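Local coordinates for periplasmic sugar-binding domain protein (Pseudomonas fluorescens Pf-5, PDB 3H75) that probably binds a carbohydrate in the periplasm, with a two-domain alpha/beta architecture, at residues 52-57 against 75-80; 194-199 against 221-226; 266-271 against 337-342. All blocks are in the same frame, centred on the assembly; numbering follows the deposited sequence.

Contact 1. Residues 52-57 against 75-80; sequences QARELF and APQILR
Ala53 and Phe57 meet Ile78 where two neighbouring helices of the first Rossmann-like domain lie side by side on its parallel sheet. Helices 46-58 and 74-82 are successive connections of that sheet, before and after strand 65-69, and run almost parallel, 5° apart. Their local axes are 9.9 Å apart, a gap filled mainly by the isoleucine. With CG1 anti to the carbonyl carbon (chi1 -68°) and CG2 anti to the backbone N, both branches of Ile78 face helix 46-58. The terminal CD1 comes to 3.7 Å from Ala53 CB. CG2 lies 3.9 Å from the same Ala53 CB and also meets the Phe57 ring at its edge, in the ring plane, 4.0 Å from CZ. Phe57 CE2 approaches the backbone carbonyl as well, 3.7 Å from Ile78 O. Leu66 of the strand touches both Phe57 and Ile78 and so closes the cluster against the sheet. A serine in place of Phe57 would probably leave Ile78 CG2 without its aromatic neighbour and open a gap toward Leu66 and Leu81. With no hydrogen bond crossing between these segments, and Arg54 meeting Gln77 only loosely, the pairing rests on apolar packing and shape.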
# COMPACT_ATOMS: atom_id res chain seq x y z
N GLN A 52 -21.70 5.36 0.73
CA GLN A 52 -21.89 3.93 0.49
C GLN A 52 -22.13 3.21 1.81
O GLN A 52 -22.99 2.33 1.88
CB GLN A 52 -20.66 3.34 -0.22
CG GLN A 52 -20.55 3.80 -1.67
CD GLN A 52 -19.17 3.56 -2.25
OE1 GLN A 52 -18.22 3.28 -1.53
NE2 GLN A 52 -19.06 3.68 -3.57
N ALA A 53 -21.39 3.58 2.84
CA ALA A 53 -21.56 2.96 4.15
C ALA A 53 -22.90 3.40 4.77
O ALA A 53 -23.66 2.58 5.27
CB ALA A 53 -20.41 3.35 5.07
N ARG A 54 -23.17 4.70 4.72
CA ARG A 54 -24.41 5.24 5.27
C ARG A 54 -25.62 4.50 4.72
O ARG A 54 -26.50 4.08 5.48
CB ARG A 54 -24.53 6.74 4.96
CG ARG A 54 -25.75 7.40 5.59
CD ARG A 54 -25.75 8.91 5.39
NE ARG A 54 -24.53 9.53 5.89
CZ ARG A 54 -24.37 10.84 6.07
NH1 ARG A 54 -25.36 11.68 5.80
NH2 ARG A 54 -23.21 11.31 6.52
N GLU A 55 -25.66 4.33 3.40
CA GLU A 55 -26.79 3.65 2.78
C GLU A 55 -26.80 2.14 3.04
O GLU A 55 -27.87 1.52 3.04
CB GLU A 55 -26.82 3.98 1.28
CG GLU A 55 -27.18 5.45 1.03
CD GLU A 55 -27.19 5.83 -0.44
OE1 GLU A 55 -27.77 5.09 -1.26
OE2 GLU A 55 -26.62 6.89 -0.78
N LEU A 56 -25.63 1.56 3.28
CA LEU A 56 -25.56 0.12 3.57
C LEU A 56 -26.21 -0.16 4.92
O LEU A 56 -26.94 -1.14 5.09
CB LEU A 56 -24.10 -0.35 3.61
CG LEU A 56 -23.48 -0.97 2.36
CD1 LEU A 56 -22.02 -1.30 2.63
CD2 LEU A 56 -24.24 -2.24 1.97
N PHE A 57 -25.94 0.71 5.89
CA PHE A 57 -26.50 0.56 7.23
C PHE A 57 -28.02 0.75 7.25
O PHE A 57 -28.71 0.15 8.07
CB PHE A 57 -25.86 1.55 8.20
CG PHE A 57 -24.38 1.39 8.35
CD1 PHE A 57 -23.81 0.13 8.54
CD2 PHE A 57 -23.54 2.50 8.34
CE1 PHE A 57 -22.44 -0.02 8.71
CE2 PHE A 57 -22.17 2.36 8.52
CZ PHE A 57 -21.61 1.10 8.70
N ALA A 75 -13.58 7.48 8.21
CA ALA A 75 -13.64 6.29 9.05
C ALA A 75 -14.37 6.51 10.37
O ALA A 75 -15.21 5.69 10.76
CB ALA A 75 -12.22 5.76 9.31
N PRO A 76 -14.07 7.61 11.08
CA PRO A 76 -14.76 7.85 12.35
C PRO A 76 -16.28 7.96 12.18
O PRO A 76 -17.04 7.43 13.00
CB PRO A 76 -14.15 9.16 12.83
CG PRO A 76 -12.75 9.09 12.29
CD PRO A 76 -12.99 8.58 10.88
N GLN A 77 -16.71 8.63 11.12
CA GLN A 77 -18.14 8.79 10.87
C GLN A 77 -18.79 7.45 10.58
O GLN A 77 -19.91 7.18 11.02
CB GLN A 77 -18.37 9.76 9.70
CG GLN A 77 -17.71 11.12 9.88
CD GLN A 77 -18.22 12.16 8.90
OE1 GLN A 77 -17.58 13.19 8.68
NE2 GLN A 77 -19.39 11.90 8.33
N ILE A 78 -18.10 6.59 9.84
CA ILE A 78 -18.64 5.27 9.52
C ILE A 78 -18.74 4.42 10.79
O ILE A 78 -19.67 3.64 10.95
CB ILE A 78 -17.77 4.56 8.46
CG1 ILE A 78 -17.90 5.30 7.13
CG2 ILE A 78 -18.20 3.10 8.32
CD1 ILE A 78 -17.09 4.69 5.99
N LEU A 79 -17.77 4.58 11.69
CA LEU A 79 -17.79 3.83 12.94
C LEU A 79 -19.02 4.21 13.76
O LEU A 79 -19.69 3.34 14.32
CB LEU A 79 -16.52 4.12 13.75
CG LEU A 79 -15.23 3.51 13.19
CD1 LEU A 79 -14.03 4.06 13.94
CD2 LEU A 79 -15.30 2.00 13.31
N ARG A 80 -19.31 5.50 13.83
CA ARG A 80 -20.47 5.97 14.59
C ARG A 80 -21.78 5.56 13.93
O ARG A 80 -22.76 5.26 14.62
CB ARG A 80 -20.43 7.50 14.73
CG ARG A 80 -19.31 8.01 15.64
CD ARG A 80 -19.52 9.47 16.01
NE ARG A 80 -19.33 10.38 14.89
CZ ARG A 80 -18.16 10.66 14.33
NH1 ARG A 80 -17.05 10.10 14.80
NH2 ARG A 80 -18.09 11.51 13.31

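Contact 2. Residues 194-199 against 221-226; sequences RQAQQL and MQAARE
Segments 194-199 and 221-226 cross at -38°, their axes 8.1 Å apart at closest, with Gln197 and Ala223 nearest at 5.1 Å between CA atoms. They belong to helices 189-202 and 214-226 of the second Rossmann-like domain, consecutive helices joined through strand 206-211. Such a close approach is possible because alanines face each other: Ala196 CB meets Ala223 CB at 3.6 Å. The same Ala223 methyl also presses against the first helix's backbone, 3.6 Å from Gln197 N, and against the root of that residue's side chain, with Gln197 CG 3.9 Å away. On the inner side, Ala196 rests on Phe151 of strand 146-152.

Above this small apolar patch the contact turns polar. Gln197 holds its CG beside the backbone N (chi1 -73°) and runs out extended, which brings its amide over the gap toward Glu226. Its two ends are used differently: OE1 accepts a hydrogen bond from Arg194 NH1 at 3.1 Å within its own helix, whereas NE2 reaches across. The Arg194 bond is likely to limit flipping of the amide and keep NE2 turned to the carboxylate. The cross-helix bond is weak, Gln197 NE2 to Glu226 OE1 at 3.5 Å, with the amide and carboxylate planes 80° apart; the stronger partner of Glu226 OE1 is Tyr193 OH, to which it is hydrogen-bonded.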
# COMPACT_ATOMS: atom_id res chain seq x y z
N ARG A 194 4.35 16.97 -13.69
CA ARG A 194 4.36 18.42 -13.80
C ARG A 194 5.22 19.06 -12.72
O ARG A 194 5.99 19.98 -13.00
CB ARG A 194 2.93 18.97 -13.73
CG ARG A 194 2.06 18.60 -14.92
CD ARG A 194 2.66 19.09 -16.22
NE ARG A 194 1.83 18.73 -17.37
CZ ARG A 194 2.18 18.95 -18.64
NH1 ARG A 194 3.35 19.52 -18.92
NH2 ARG A 194 1.37 18.59 -19.63
N GLN A 195 5.10 18.56 -11.50
CA GLN A 195 5.89 19.09 -10.39
C GLN A 195 7.38 18.83 -10.62
O GLN A 195 8.21 19.70 -10.34
CB GLN A 195 5.43 18.45 -9.07
CG GLN A 195 3.99 18.77 -8.69
CD GLN A 195 3.49 17.96 -7.50
OE1 GLN A 195 3.61 16.73 -7.48
NE2 GLN A 195 2.91 18.64 -6.52
N ALA A 196 7.70 17.64 -11.13
CA ALA A 196 9.09 17.26 -11.39
C ALA A 196 9.74 18.12 -12.47
O ALA A 196 10.92 18.44 -12.39
CB ALA A 196 9.18 15.79 -11.78
N GLN A 197 8.96 18.48 -13.49
CA GLN A 197 9.51 19.32 -14.56
C GLN A 197 10.09 20.59 -13.97
O GLN A 197 11.15 21.05 -14.38
CB GLN A 197 8.42 19.70 -15.56
CG GLN A 197 7.95 18.58 -16.47
CD GLN A 197 6.94 19.07 -17.49
OE1 GLN A 197 5.87 19.57 -17.12
NE2 GLN A 197 7.27 18.95 -18.77
N GLN A 198 9.38 21.16 -13.01
CA GLN A 198 9.81 22.39 -12.36
C GLN A 198 10.93 22.15 -11.35
O GLN A 198 11.98 22.79 -11.41
CB GLN A 198 8.63 23.05 -11.66
CG GLN A 198 7.46 23.36 -12.58
CD GLN A 198 6.25 23.90 -11.83
OE1 GLN A 198 6.34 24.93 -11.16
NE2 GLN A 198 5.13 23.20 -11.93
N LEU A 199 10.71 21.21 -10.44
CA LEU A 199 11.68 20.90 -9.40
C LEU A 199 13.05 20.44 -9.88
O LEU A 199 14.08 20.87 -9.34
CB LEU A 199 11.09 19.85 -8.44
CG LEU A 199 9.87 20.31 -7.63
CD1 LEU A 199 9.23 19.12 -6.93
CD2 LEU A 199 10.29 21.38 -6.63
N MSE A 221 10.24 10.44 -13.42
CA MSE A 221 11.26 9.87 -14.28
C MSE A 221 11.16 10.40 -15.70
O MSE A 221 12.17 10.63 -16.36
CB MSE A 221 11.17 8.35 -14.28
CG MSE A 221 11.78 7.71 -13.03
SE MSE A 221 11.27 5.87 -12.78
CE MSE A 221 12.21 5.07 -14.27
N GLN A 222 9.93 10.60 -16.18
CA GLN A 222 9.75 11.13 -17.53
C GLN A 222 10.26 12.56 -17.58
O GLN A 222 10.95 12.94 -18.52
CB GLN A 222 8.27 11.10 -17.93
CG GLN A 222 8.06 11.38 -19.41
CD GLN A 222 6.61 11.24 -19.83
OE1 GLN A 222 5.91 10.34 -19.38
NE2 GLN A 222 6.16 12.13 -20.72
N ALA A 223 9.92 13.35 -16.57
CA ALA A 223 10.37 14.73 -16.51
C ALA A 223 11.90 14.74 -16.51
O ALA A 223 12.54 15.58 -17.15
CB ALA A 223 9.83 15.41 -15.26
N ALA A 224 12.49 13.79 -15.79
CA ALA A 224 13.94 13.68 -15.70
C ALA A 224 14.58 13.40 -17.06
O ALA A 224 15.57 14.03 -17.43
CB ALA A 224 14.31 12.58 -14.70
N ARG A 225 14.01 12.44 -17.80
CA ARG A 225 14.55 12.10 -19.11
C ARG A 225 14.52 13.30 -20.05
O ARG A 225 15.45 13.53 -20.82
CB ARG A 225 13.75 10.94 -19.74
CG ARG A 225 13.95 9.59 -19.06
CD ARG A 225 13.37 8.46 -19.91
NE ARG A 225 11.92 8.58 -20.10
CZ ARG A 225 11.01 8.16 -19.23
NH1 ARG A 225 11.39 7.59 -18.09
NH2 ARG A 225 9.72 8.33 -19.48
N GLU A 226 13.44 14.08 -19.96
CA GLU A 226 13.27 15.26 -20.80
C GLU A 226 14.31 16.34 -20.52
O GLU A 226 14.56 17.20 -21.37
CB GLU A 226 11.86 15.83 -20.60
CG GLU A 226 10.79 15.08 -21.38
CD GLU A 226 9.39 15.40 -20.91
OE1 GLU A 226 9.15 16.54 -20.46
OE2 GLU A 226 8.52 14.51 -21.00

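Contact 3. Residues 266-271 against 337-342; sequences GGWALV and LQLLLR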
# COMPACT_ATOMS: atom_id res chain seq x y z
N GLY A 266 -5.63 -7.14 1.46
CA GLY A 266 -7.05 -7.46 1.39
C GLY A 266 -7.32 -8.95 1.40
O GLY A 266 -8.28 -9.41 2.02
N GLY A 267 -6.47 -9.71 0.71
CA GLY A 267 -6.64 -11.16 0.66
C GLY A 267 -6.45 -11.79 2.02
O GLY A 267 -7.22 -12.66 2.44
N TRP A 268 -5.41 -11.35 2.72
CA TRP A 268 -5.13 -11.88 4.06
C TRP A 268 -6.28 -11.51 4.98
O TRP A 268 -6.66 -12.28 5.86
CB TRP A 268 -3.83 -11.28 4.61
CG TRP A 268 -2.65 -11.36 3.69
CD1 TRP A 268 -1.63 -10.46 3.61
CD2 TRP A 268 -2.33 -12.42 2.77
NE1 TRP A 268 -0.70 -10.88 2.69
CE2 TRP A 268 -1.10 -12.07 2.16
CE3 TRP A 268 -2.96 -13.61 2.39
CZ2 TRP A 268 -0.49 -12.88 1.19
CZ3 TRP A 268 -2.35 -14.41 1.43
CH2 TRP A 268 -1.13 -14.04 0.84
N ALA A 269 -6.83 -10.31 4.78
CA ALA A 269 -7.95 -9.85 5.60
C ALA A 269 -9.14 -10.79 5.45
O ALA A 269 -9.82 -11.09 6.42
CB ALA A 269 -8.35 -8.43 5.19
N LEU A 270 -9.38 -11.26 4.23
CA LEU A 270 -10.51 -12.17 4.01
C LEU A 270 -10.27 -13.52 4.67
O LEU A 270 -11.22 -14.17 5.11
CB LEU A 270 -10.79 -12.33 2.51
CG LEU A 270 -11.36 -11.04 1.88
CD1 LEU A 270 -11.62 -11.24 0.41
CD2 LEU A 270 -12.65 -10.65 2.58
N VAL A 271 -9.01 -13.95 4.76
CA VAL A 271 -8.71 -15.21 5.43
C VAL A 271 -9.07 -15.03 6.90
O VAL A 271 -9.70 -15.90 7.51
CB VAL A 271 -7.21 -15.57 5.34
CG1 VAL A 271 -6.92 -16.79 6.22
CG2 VAL A 271 -6.82 -15.87 3.90
N LEU A 337 4.55 -11.88 0.94
CA LEU A 337 4.75 -11.93 -0.50
C LEU A 337 5.33 -13.28 -0.92
O LEU A 337 5.12 -13.73 -2.05
CB LEU A 337 5.68 -10.81 -0.94
CG LEU A 337 5.88 -10.57 -2.44
CD1 LEU A 337 4.54 -10.29 -3.11
CD2 LEU A 337 6.82 -9.39 -2.64
N GLN A 338 6.04 -13.93 -0.01
CA GLN A 338 6.65 -15.21 -0.34
C GLN A 338 5.61 -16.26 -0.74
O GLN A 338 5.91 -17.16 -1.53
CB GLN A 338 7.49 -15.73 0.83
CG GLN A 338 8.37 -16.91 0.46
CD GLN A 338 9.04 -16.74 -0.90
OE1 GLN A 338 9.64 -15.70 -1.18
NE2 GLN A 338 8.94 -17.76 -1.74
N LEU A 339 4.40 -16.15 -0.21
CA LEU A 339 3.34 -17.09 -0.55
C LEU A 339 2.98 -17.00 -2.03
O LEU A 339 2.42 -17.93 -2.61
CB LEU A 339 2.09 -16.83 0.30
CG LEU A 339 2.20 -17.07 1.81
CD1 LEU A 339 0.87 -16.74 2.48
CD2 LEU A 339 2.58 -18.51 2.08
N LEU A 340 3.30 -15.86 -2.64
CA LEU A 340 3.01 -15.63 -4.05
C LEU A 340 4.19 -15.97 -4.97
O LEU A 340 4.00 -16.23 -6.15
CB LEU A 340 2.63 -14.17 -4.30
CG LEU A 340 1.30 -13.60 -3.80
CD1 LEU A 340 1.21 -13.70 -2.29
CD2 LEU A 340 1.19 -12.15 -4.24
N LEU A 341 5.39 -15.97 -4.41
CA LEU A 341 6.59 -16.22 -5.20
C LEU A 341 7.18 -17.63 -5.12
O LEU A 341 8.13 -17.94 -5.83
CB LEU A 341 7.67 -15.20 -4.82
CG LEU A 341 7.25 -13.73 -4.97
CD1 LEU A 341 8.37 -12.82 -4.51
CD2 LEU A 341 6.88 -13.44 -6.42
N ARG A 342 6.62 -18.47 -4.25
CA ARG A 342 7.11 -19.83 -4.09
C ARG A 342 7.21 -20.58 -5.42
O ARG A 342 8.14 -21.36 -5.64
CB ARG A 342 6.20 -20.60 -3.13
CG ARG A 342 6.32 -20.18 -1.68
CD ARG A 342 5.36 -20.96 -0.80
NE ARG A 342 5.58 -20.71 0.62
CZ ARG A 342 4.86 -21.24 1.60
NH1 ARG A 342 3.86 -22.06 1.32
NH2 ARG A 342 5.14 -20.95 2.87
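Trp268 supplies the whole of one side of this contact, reaching Leu339 and Leu340 with the far rim of its indole. The two backbones stay well apart, the nearest CA atoms, those of Trp268 and Leu337, being 10.9 Å from each other, and the large ring spans the distance. With CG anti to the carbonyl carbon (chi1 -51°), the benzo ring is carried toward the two leucines, and its CH2 corner faces both CD1 methyls. Leu339 CD1 lies 3.7 Å from Trp268 CH2, in an oblique approach. Leu340 CD1 instead comes at the ring edge, near its plane, 3.9 Å from the same CH2 and 4.0 Å from Trp268 CZ2.

The tryptophan stands on helix 265-277, which packs on the first Rossmann-like domain: neighbouring Leu270 touches Met67 of strand 65-69 and Met26 of helix 17-33. Helix 338-341, close to the C-terminus, packs against this helix and, through Leu340, against Phe25 of helix 17-33. Phe335 stacks on the indole and Phe25 meets it edge-to-face, while Leu322 touches both Trp268 and Leu339. The second methyl of Leu339 is used too: CD2 lies beneath the Arg342 guanidinium, 3.5 Å from its plane and under its centre.

Overall arrangement
Contacts 1 and 2 are counterparts in the two domains: each pairs consecutive helices joined through a strand, and each is only partly buried, its centre 23 to 24 Å from that of the chain. Their chemistry differs with spacing. The wider pair in contact 1 is filled by larger apolar side chains, whereas the tighter pair in contact 2 meets through alanines and adds one weak hydrogen bond across its exposed edge. Contact 3 is buried, lies nearer the centre, and joins elements distant in sequence through one aromatic ring. Strand 65-69 of the first domain links it to contact 1: Leu66 and Leu68 meet contact 1, and Met67 meets helix 265-277. None of the three contacts touches another.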